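Ribokinase (Giardia lamblia, PDB 6WHJ) probably phosphorylates D-ribose at O-5 with ATP and a divalent cation, most likely magnesium, giving D-ribose 5-phosphate. Local coordinates at residues B[168-173]-B[190-195]; B[221-226]-B[248-253]; B[256-261]-B[307-312]. One frame throughout, in Å; residues are numbered along the deposited sequence.

Interaction 1 of 3, residues B[168-173]-B[190-195]; sequences SLRFVF and ITDIFC
Phe171 and Asp192 make the first polar links where two neighbouring parallel strands come together. The backbone N of Phe171 donates to Asp192 OD1 at 2.6 Å, with an N-H...O angle of 167°, and OD1 uses its anti lone pair. CG of Asp192 stands anti to its carbonyl carbon (chi1 -61°), and the carboxylate reaches the Phe171 N-H. Both carboxylate oxygens have further partners: OD1 forms a salt bridge with Lys163 and OD2 one with Lys234. Phe171 O accepts two N-H groups, from Asp192 N at 2.8 Å and Ile193 N at 3.1 Å. The pairing continues with Phe173 N to Ile193 O at 3.0 Å, then Cys195 N to Phe173 O.

CD2 of the Phe171 ring packs on Ile190 CG1 at 3.5 Å. Ile190 O meets the ring at its edge, and that carbonyl also accepts from Lys163. Thr191 OG1 lies near Phe173 CB but is hydrogen-bonded to Ile187 O. Phe173 and Phe194 lie side by side and point the same way, with ring planes 32° apart. On the sheet face that carries Val172 and Ile193, Val172 CG1 touches Cys195 SG at 3.8 Å.

The strands belong to a beta-alpha-beta unit with helix 184-188, in the central sheet of the PfkB fold. Asp192 thus extends the pairing with a side-chain acceptor, and its two lysines probably stabilise the negative charge in this buried place.

Interaction 2 of 3, residues B[221-226]-B[248-253]; sequences ALVEKM and VQTKSY
Val223 carries the apolar part of this contact. Its two methyl groups divide the work. CG2 packs on Val248 CG1 at 3.7 Å, and the two valine side chains meet obliquely. CG1 stands anti to the backbone N (chi1 174°) and lies 3.6 Å from Tyr253 CE1, near the plane of the ring and at its edge. The valine and tyrosine side chains run past one another with opposite headings. Phe238 of strand 235-239 also touches both valines.

The polar part lies around the Tyr253 hydroxyl. Glu224 crosses the tyrosine at about a right angle, with its carboxylate plane turned 80° from the ring. It is CG of Glu224 that approaches Tyr253 OH. The acid group itself forms a salt bridge with Lys220 of the same helix.

One water bridges the segments. It lies 2.6 Å from Tyr253 OH and makes a weak bond to Val223 O at 3.5 Å. No direct hydrogen bond joins the two segments.

Helix 216-228 is thereby laid against the end of strand 245-249 and the turn after it. The buried valines join the two mainly by apolar packing. The water, at the partly exposed side by Glu224 and Tyr253, probably adds little to it.

Interaction 3 of 3, residues B[256-261]-B[307-312]; sequences RTVGIY and AARFAS
Val258, at the end of strand 255-258, faces helix 301-318 near Arg309, where the CA atoms of the two residues are 6.1 Å apart. Strand 256-258 and helix 307-312 run nearly parallel, 16° apart in direction, with axes 9.0 Å apart at closest approach. Beyond Val258 the chain leaves the strand, and residues 259-261 continue past the helix.

Val258 is the main apolar group. Its CG1 is anti to the backbone N (chi1 179°) and lies over the helix backbone, 3.7 Å from Ala308 O and also close to Arg309 N. The same methyl group touches Ser312 OG. CG2, the other branch, meets Ala308 CB at 4.0 Å. The aliphatic CG of Arg309 borders CG1 at the more exposed margin. Tyr261 CB packs near Ser312 O, which lies at the edge of the tyrosine ring; the hydroxyl of that ring is hydrogen-bonded to His263 ND1.

A water joins the segments. It donates to Val258 O at 2.7 Å and lies 2.6 Å from Ser312 OG.

The contact lays the helix against strand 255-258, an edge strand of the large sheet within this chain, in the alpha/beta layering of the PfkB fold. Gly259 also lies near Gly244, a predicted ATP-site residue. With no direct hydrogen bond across it, the contact combines methyl packing with one water, which gives the last strand carbonyl a polar link to Ser312.

In the fold
Along the chain the three contacts come in series, and none nests in or crosses another. Interaction 1 closes a short loop through helix 184-188 and pairs two parallel strands inside the large sheet. Interaction 2 follows. Its loop runs from helix 216-228 through strand 235-239 to the end of strand 245-249. Interactions 1 and 2 touch where Phe194 CD2 packs on Met226 CG at 3.7 Å. Interaction 3 begins just after 248-253, on the neighbouring strand 255-258. It closes the longest of the three loops, which includes helix 272-287. Together they tie inner strands, the antiparallel edge and two helices to one sheet.

Interaction 1 of 3, residues B[168-173]-B[190-195]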
# COMPACT_ATOMS: atom_id res chain seq x y z
N SER B 168 41.94 -5.60 -4.39
CA SER B 168 41.45 -5.39 -3.03
C SER B 168 39.93 -5.29 -2.96
O SER B 168 39.37 -5.32 -1.86
CB SER B 168 42.10 -4.15 -2.43
OG SER B 168 41.91 -3.03 -3.27
N LEU B 169 39.25 -5.22 -4.10
CA LEU B 169 37.81 -5.07 -4.13
C LEU B 169 37.13 -6.40 -3.82
O LEU B 169 37.51 -7.44 -4.38
CB LEU B 169 37.35 -4.56 -5.50
CG LEU B 169 35.85 -4.47 -5.69
CD1 LEU B 169 35.26 -3.46 -4.75
CD2 LEU B 169 35.52 -4.13 -7.11
N ARG B 170 36.17 -6.38 -2.90
CA ARG B 170 35.37 -7.54 -2.56
C ARG B 170 33.90 -7.24 -2.84
O ARG B 170 33.42 -6.14 -2.56
CB ARG B 170 35.54 -7.93 -1.09
CG ARG B 170 36.92 -8.44 -0.76
CD ARG B 170 37.26 -9.75 -1.41
NE ARG B 170 38.61 -10.14 -1.01
CZ ARG B 170 39.72 -9.79 -1.66
NH1 ARG B 170 39.65 -9.08 -2.77
NH2 ARG B 170 40.91 -10.18 -1.20
N PHE B 171 33.20 -8.21 -3.42
CA PHE B 171 31.78 -8.10 -3.72
C PHE B 171 30.98 -8.80 -2.62
O PHE B 171 31.08 -10.02 -2.44
CB PHE B 171 31.50 -8.71 -5.10
CG PHE B 171 30.05 -8.68 -5.53
CD1 PHE B 171 29.14 -7.80 -4.97
CD2 PHE B 171 29.62 -9.52 -6.55
CE1 PHE B 171 27.82 -7.77 -5.40
CE2 PHE B 171 28.31 -9.50 -6.99
CZ PHE B 171 27.41 -8.62 -6.41
N VAL B 172 30.19 -8.01 -1.88
CA VAL B 172 29.27 -8.52 -0.87
C VAL B 172 27.87 -8.51 -1.47
O VAL B 172 27.35 -7.44 -1.83
CB VAL B 172 29.31 -7.67 0.42
CG1 VAL B 172 28.35 -8.26 1.48
CG2 VAL B 172 30.74 -7.55 0.94
N PHE B 173 27.26 -9.69 -1.58
CA PHE B 173 25.93 -9.85 -2.15
C PHE B 173 24.95 -10.31 -1.07
O PHE B 173 25.10 -11.40 -0.51
CB PHE B 173 25.97 -10.84 -3.32
CG PHE B 173 24.63 -11.09 -3.97
CD1 PHE B 173 23.78 -10.04 -4.28
CD2 PHE B 173 24.24 -12.38 -4.32
CE1 PHE B 173 22.54 -10.27 -4.88
CE2 PHE B 173 23.02 -12.61 -4.93
CZ PHE B 173 22.17 -11.55 -5.21
N ILE B 190 30.99 -13.99 -9.17
CA ILE B 190 31.89 -12.91 -8.80
C ILE B 190 31.65 -12.44 -7.39
O ILE B 190 32.33 -11.52 -6.93
CB ILE B 190 31.78 -11.71 -9.78
CG1 ILE B 190 30.42 -11.04 -9.62
CG2 ILE B 190 32.06 -12.16 -11.23
CD1 ILE B 190 30.41 -9.59 -10.03
N THR B 191 30.73 -13.07 -6.66
CA THR B 191 30.51 -12.76 -5.27
C THR B 191 31.68 -13.26 -4.44
O THR B 191 32.15 -14.39 -4.62
CB THR B 191 29.21 -13.39 -4.77
OG1 THR B 191 28.09 -12.80 -5.44
CG2 THR B 191 29.07 -13.21 -3.25
N ASP B 192 32.15 -12.42 -3.53
CA ASP B 192 33.19 -12.82 -2.60
C ASP B 192 32.61 -13.26 -1.27
O ASP B 192 33.08 -14.24 -0.69
CB ASP B 192 34.19 -11.68 -2.40
CG ASP B 192 34.88 -11.29 -3.70
OD1 ASP B 192 34.60 -10.19 -4.23
OD2 ASP B 192 35.69 -12.10 -4.18
N ILE B 193 31.61 -12.54 -0.77
CA ILE B 193 30.94 -12.83 0.49
C ILE B 193 29.43 -12.81 0.27
O ILE B 193 28.87 -11.78 -0.10
CB ILE B 193 31.33 -11.82 1.59
CG1 ILE B 193 32.85 -11.86 1.82
CG2 ILE B 193 30.52 -12.08 2.87
CD1 ILE B 193 33.37 -10.74 2.67
N PHE B 194 28.78 -13.95 0.53
CA PHE B 194 27.35 -14.13 0.30
C PHE B 194 26.64 -14.10 1.65
O PHE B 194 27.06 -14.78 2.59
CB PHE B 194 27.13 -15.46 -0.43
CG PHE B 194 25.74 -15.67 -0.96
CD1 PHE B 194 25.14 -14.73 -1.78
CD2 PHE B 194 25.06 -16.84 -0.68
CE1 PHE B 194 23.87 -14.93 -2.29
CE2 PHE B 194 23.78 -17.04 -1.19
CZ PHE B 194 23.19 -16.08 -1.99
N CYS B 195 25.56 -13.31 1.74
CA CYS B 195 24.89 -13.03 3.02
C CYS B 195 23.40 -13.35 2.94
O CYS B 195 22.55 -12.45 2.98
CB CYS B 195 25.08 -11.57 3.42
SG CYS B 195 26.79 -11.08 3.52

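Interaction 2 of 3, residues B[221-226]-B[248-253]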
# COMPACT_ATOMS: atom_id res chain seq x y z
N ALA B 221 25.83 -28.66 2.79
CA ALA B 221 25.30 -28.84 1.44
C ALA B 221 24.92 -27.50 0.82
O ALA B 221 25.12 -27.30 -0.38
CB ALA B 221 24.10 -29.78 1.47
N LEU B 222 24.41 -26.56 1.62
CA LEU B 222 24.05 -25.26 1.07
C LEU B 222 25.28 -24.47 0.66
O LEU B 222 25.33 -23.89 -0.43
CB LEU B 222 23.20 -24.47 2.07
CG LEU B 222 21.82 -25.06 2.37
CD1 LEU B 222 21.19 -24.35 3.57
CD2 LEU B 222 20.91 -25.01 1.16
N VAL B 223 26.31 -24.44 1.53
CA VAL B 223 27.57 -23.78 1.18
C VAL B 223 28.20 -24.47 -0.02
O VAL B 223 28.77 -23.82 -0.90
CB VAL B 223 28.53 -23.77 2.38
CG1 VAL B 223 29.88 -23.21 1.98
CG2 VAL B 223 27.93 -22.96 3.54
N GLU B 224 28.07 -25.80 -0.08
CA GLU B 224 28.60 -26.58 -1.19
C GLU B 224 28.00 -26.15 -2.51
O GLU B 224 28.71 -25.89 -3.49
CB GLU B 224 28.26 -28.05 -0.94
CG GLU B 224 29.34 -29.06 -1.04
CD GLU B 224 28.83 -30.40 -0.56
OE1 GLU B 224 27.63 -30.67 -0.77
OE2 GLU B 224 29.60 -31.18 0.03
N LYS B 225 26.67 -26.07 -2.56
CA LYS B 225 25.97 -25.69 -3.78
C LYS B 225 26.29 -24.26 -4.18
O LYS B 225 26.51 -23.98 -5.37
CB LYS B 225 24.46 -25.87 -3.58
CG LYS B 225 23.61 -25.38 -4.72
CD LYS B 225 23.69 -26.29 -5.93
CE LYS B 225 22.95 -25.68 -7.11
NZ LYS B 225 23.06 -26.54 -8.31
N MET B 226 26.37 -23.36 -3.21
CA MET B 226 26.64 -21.96 -3.51
C MET B 226 28.02 -21.78 -4.13
O MET B 226 28.22 -20.94 -5.01
CB MET B 226 26.55 -21.13 -2.23
CG MET B 226 25.46 -20.10 -2.27
SD MET B 226 23.92 -20.80 -1.69
CE MET B 226 24.22 -20.70 0.08
N VAL B 248 30.63 -19.41 7.27
CA VAL B 248 31.21 -20.66 6.79
C VAL B 248 32.16 -20.34 5.66
O VAL B 248 31.78 -19.63 4.72
CB VAL B 248 30.13 -21.66 6.34
CG1 VAL B 248 30.77 -22.98 5.93
CG2 VAL B 248 29.11 -21.88 7.44
N GLN B 249 33.38 -20.85 5.75
CA GLN B 249 34.35 -20.72 4.67
C GLN B 249 34.07 -21.76 3.60
O GLN B 249 33.73 -22.91 3.91
CB GLN B 249 35.77 -20.94 5.20
CG GLN B 249 36.85 -20.48 4.24
CD GLN B 249 38.19 -20.35 4.90
OE1 GLN B 249 38.36 -20.70 6.07
NE2 GLN B 249 39.15 -19.79 4.18
N THR B 250 34.20 -21.37 2.33
CA THR B 250 34.08 -22.35 1.26
C THR B 250 35.29 -23.30 1.25
O THR B 250 36.35 -23.01 1.81
CB THR B 250 33.95 -21.66 -0.10
OG1 THR B 250 35.10 -20.85 -0.35
CG2 THR B 250 32.70 -20.78 -0.14
N LYS B 251 35.08 -24.48 0.67
CA LYS B 251 36.10 -25.52 0.46
C LYS B 251 36.51 -26.23 1.75
O LYS B 251 36.53 -27.46 1.79
CB LYS B 251 37.38 -24.96 -0.20
CG LYS B 251 37.16 -24.12 -1.47
CD LYS B 251 36.36 -24.85 -2.53
CE LYS B 251 36.00 -23.90 -3.67
NZ LYS B 251 34.66 -24.20 -4.26
N SER B 252 36.79 -25.48 2.82
CA SER B 252 37.21 -26.07 4.09
C SER B 252 36.09 -26.20 5.10
O SER B 252 36.16 -27.08 5.97
CB SER B 252 38.32 -25.23 4.74
OG SER B 252 37.81 -23.97 5.18
N TYR B 253 35.07 -25.36 4.99
CA TYR B 253 33.91 -25.32 5.89
C TYR B 253 34.28 -24.97 7.33
O TYR B 253 33.55 -25.32 8.26
CB TYR B 253 33.10 -26.62 5.81
CG TYR B 253 32.72 -26.94 4.38
CD1 TYR B 253 31.75 -26.21 3.72
CD2 TYR B 253 33.38 -27.95 3.67
CE1 TYR B 253 31.42 -26.47 2.41
CE2 TYR B 253 33.05 -28.22 2.35
CZ TYR B 253 32.07 -27.48 1.73
OH TYR B 253 31.75 -27.75 0.41
O HOH W 1 31.89 -25.30 -0.54

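Interaction 3 of 3, residues B[256-261]-B[307-312]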
# COMPACT_ATOMS: atom_id res chain seq x y z
N ARG B 256 32.46 -19.97 12.07
CA ARG B 256 32.48 -19.09 13.23
C ARG B 256 31.05 -18.70 13.56
O ARG B 256 30.32 -18.22 12.69
CB ARG B 256 33.34 -17.85 12.97
CG ARG B 256 34.84 -18.13 12.77
CD ARG B 256 35.48 -18.81 13.98
NE ARG B 256 36.93 -18.91 13.87
CZ ARG B 256 37.59 -19.92 13.31
NH1 ARG B 256 36.94 -20.95 12.78
NH2 ARG B 256 38.91 -19.91 13.26
N THR B 257 30.66 -18.87 14.82
CA THR B 257 29.33 -18.50 15.29
C THR B 257 29.39 -17.13 15.94
O THR B 257 30.30 -16.86 16.74
CB THR B 257 28.79 -19.54 16.29
OG1 THR B 257 28.37 -20.72 15.59
CG2 THR B 257 27.62 -18.99 17.07
N VAL B 258 28.44 -16.26 15.61
CA VAL B 258 28.40 -14.89 16.12
C VAL B 258 27.01 -14.68 16.70
O VAL B 258 26.05 -14.44 15.95
CB VAL B 258 28.71 -13.85 15.04
CG1 VAL B 258 28.64 -12.44 15.62
CG2 VAL B 258 30.08 -14.09 14.42
N GLY B 259 26.88 -14.75 18.02
CA GLY B 259 25.59 -14.60 18.66
C GLY B 259 25.04 -13.19 18.56
O GLY B 259 25.74 -12.22 18.24
N ILE B 260 23.74 -13.07 18.83
CA ILE B 260 23.13 -11.75 18.90
C ILE B 260 23.73 -10.98 20.07
O ILE B 260 24.23 -11.56 21.04
CB ILE B 260 21.60 -11.83 19.03
CG1 ILE B 260 21.21 -12.47 20.36
CG2 ILE B 260 20.96 -12.54 17.86
CD1 ILE B 260 19.71 -12.54 20.57
N TYR B 261 23.70 -9.66 19.95
CA TYR B 261 23.94 -8.77 21.07
C TYR B 261 22.60 -8.18 21.47
O TYR B 261 21.96 -7.51 20.65
CB TYR B 261 24.93 -7.67 20.70
CG TYR B 261 24.90 -6.49 21.64
CD1 TYR B 261 25.57 -6.52 22.85
CD2 TYR B 261 24.19 -5.34 21.31
CE1 TYR B 261 25.54 -5.44 23.72
CE2 TYR B 261 24.15 -4.25 22.17
CZ TYR B 261 24.82 -4.31 23.37
OH TYR B 261 24.79 -3.23 24.22
N ALA B 307 34.18 -8.53 12.01
CA ALA B 307 33.25 -7.61 11.37
C ALA B 307 31.80 -7.95 11.73
O ALA B 307 30.98 -7.06 11.95
CB ALA B 307 33.45 -7.63 9.85
N ALA B 308 31.49 -9.24 11.83
CA ALA B 308 30.12 -9.65 12.16
C ALA B 308 29.78 -9.41 13.63
O ALA B 308 28.63 -9.10 13.94
CB ALA B 308 29.91 -11.12 11.79
N ARG B 309 30.76 -9.53 14.54
CA ARG B 309 30.51 -9.16 15.93
C ARG B 309 30.12 -7.70 16.04
O ARG B 309 29.19 -7.34 16.77
CB ARG B 309 31.74 -9.43 16.80
CG ARG B 309 31.99 -10.88 17.16
CD ARG B 309 33.13 -11.02 18.17
NE ARG B 309 34.47 -11.01 17.57
CZ ARG B 309 35.08 -12.09 17.09
NH1 ARG B 309 34.48 -13.27 17.13
NH2 ARG B 309 36.29 -11.99 16.56
N PHE B 310 30.81 -6.84 15.29
CA PHE B 310 30.47 -5.43 15.25
C PHE B 310 29.07 -5.23 14.69
O PHE B 310 28.26 -4.49 15.26
CB PHE B 310 31.53 -4.72 14.40
CG PHE B 310 31.33 -3.24 14.24
CD1 PHE B 310 31.87 -2.36 15.15
CD2 PHE B 310 30.68 -2.74 13.13
CE1 PHE B 310 31.73 -0.99 14.98
CE2 PHE B 310 30.53 -1.38 12.96
CZ PHE B 310 31.05 -0.50 13.88
N ALA B 311 28.73 -5.96 13.63
CA ALA B 311 27.41 -5.80 13.01
C ALA B 311 26.31 -6.26 13.95
O ALA B 311 25.22 -5.68 13.95
CB ALA B 311 27.35 -6.56 11.69
N SER B 312 26.57 -7.31 14.75
CA SER B 312 25.57 -7.77 15.71
C SER B 312 25.26 -6.69 16.76
O SER B 312 24.09 -6.45 17.07
CB SER B 312 26.05 -9.05 16.41
OG SER B 312 26.28 -10.07 15.45
O HOH W 2 24.99 -12.24 14.79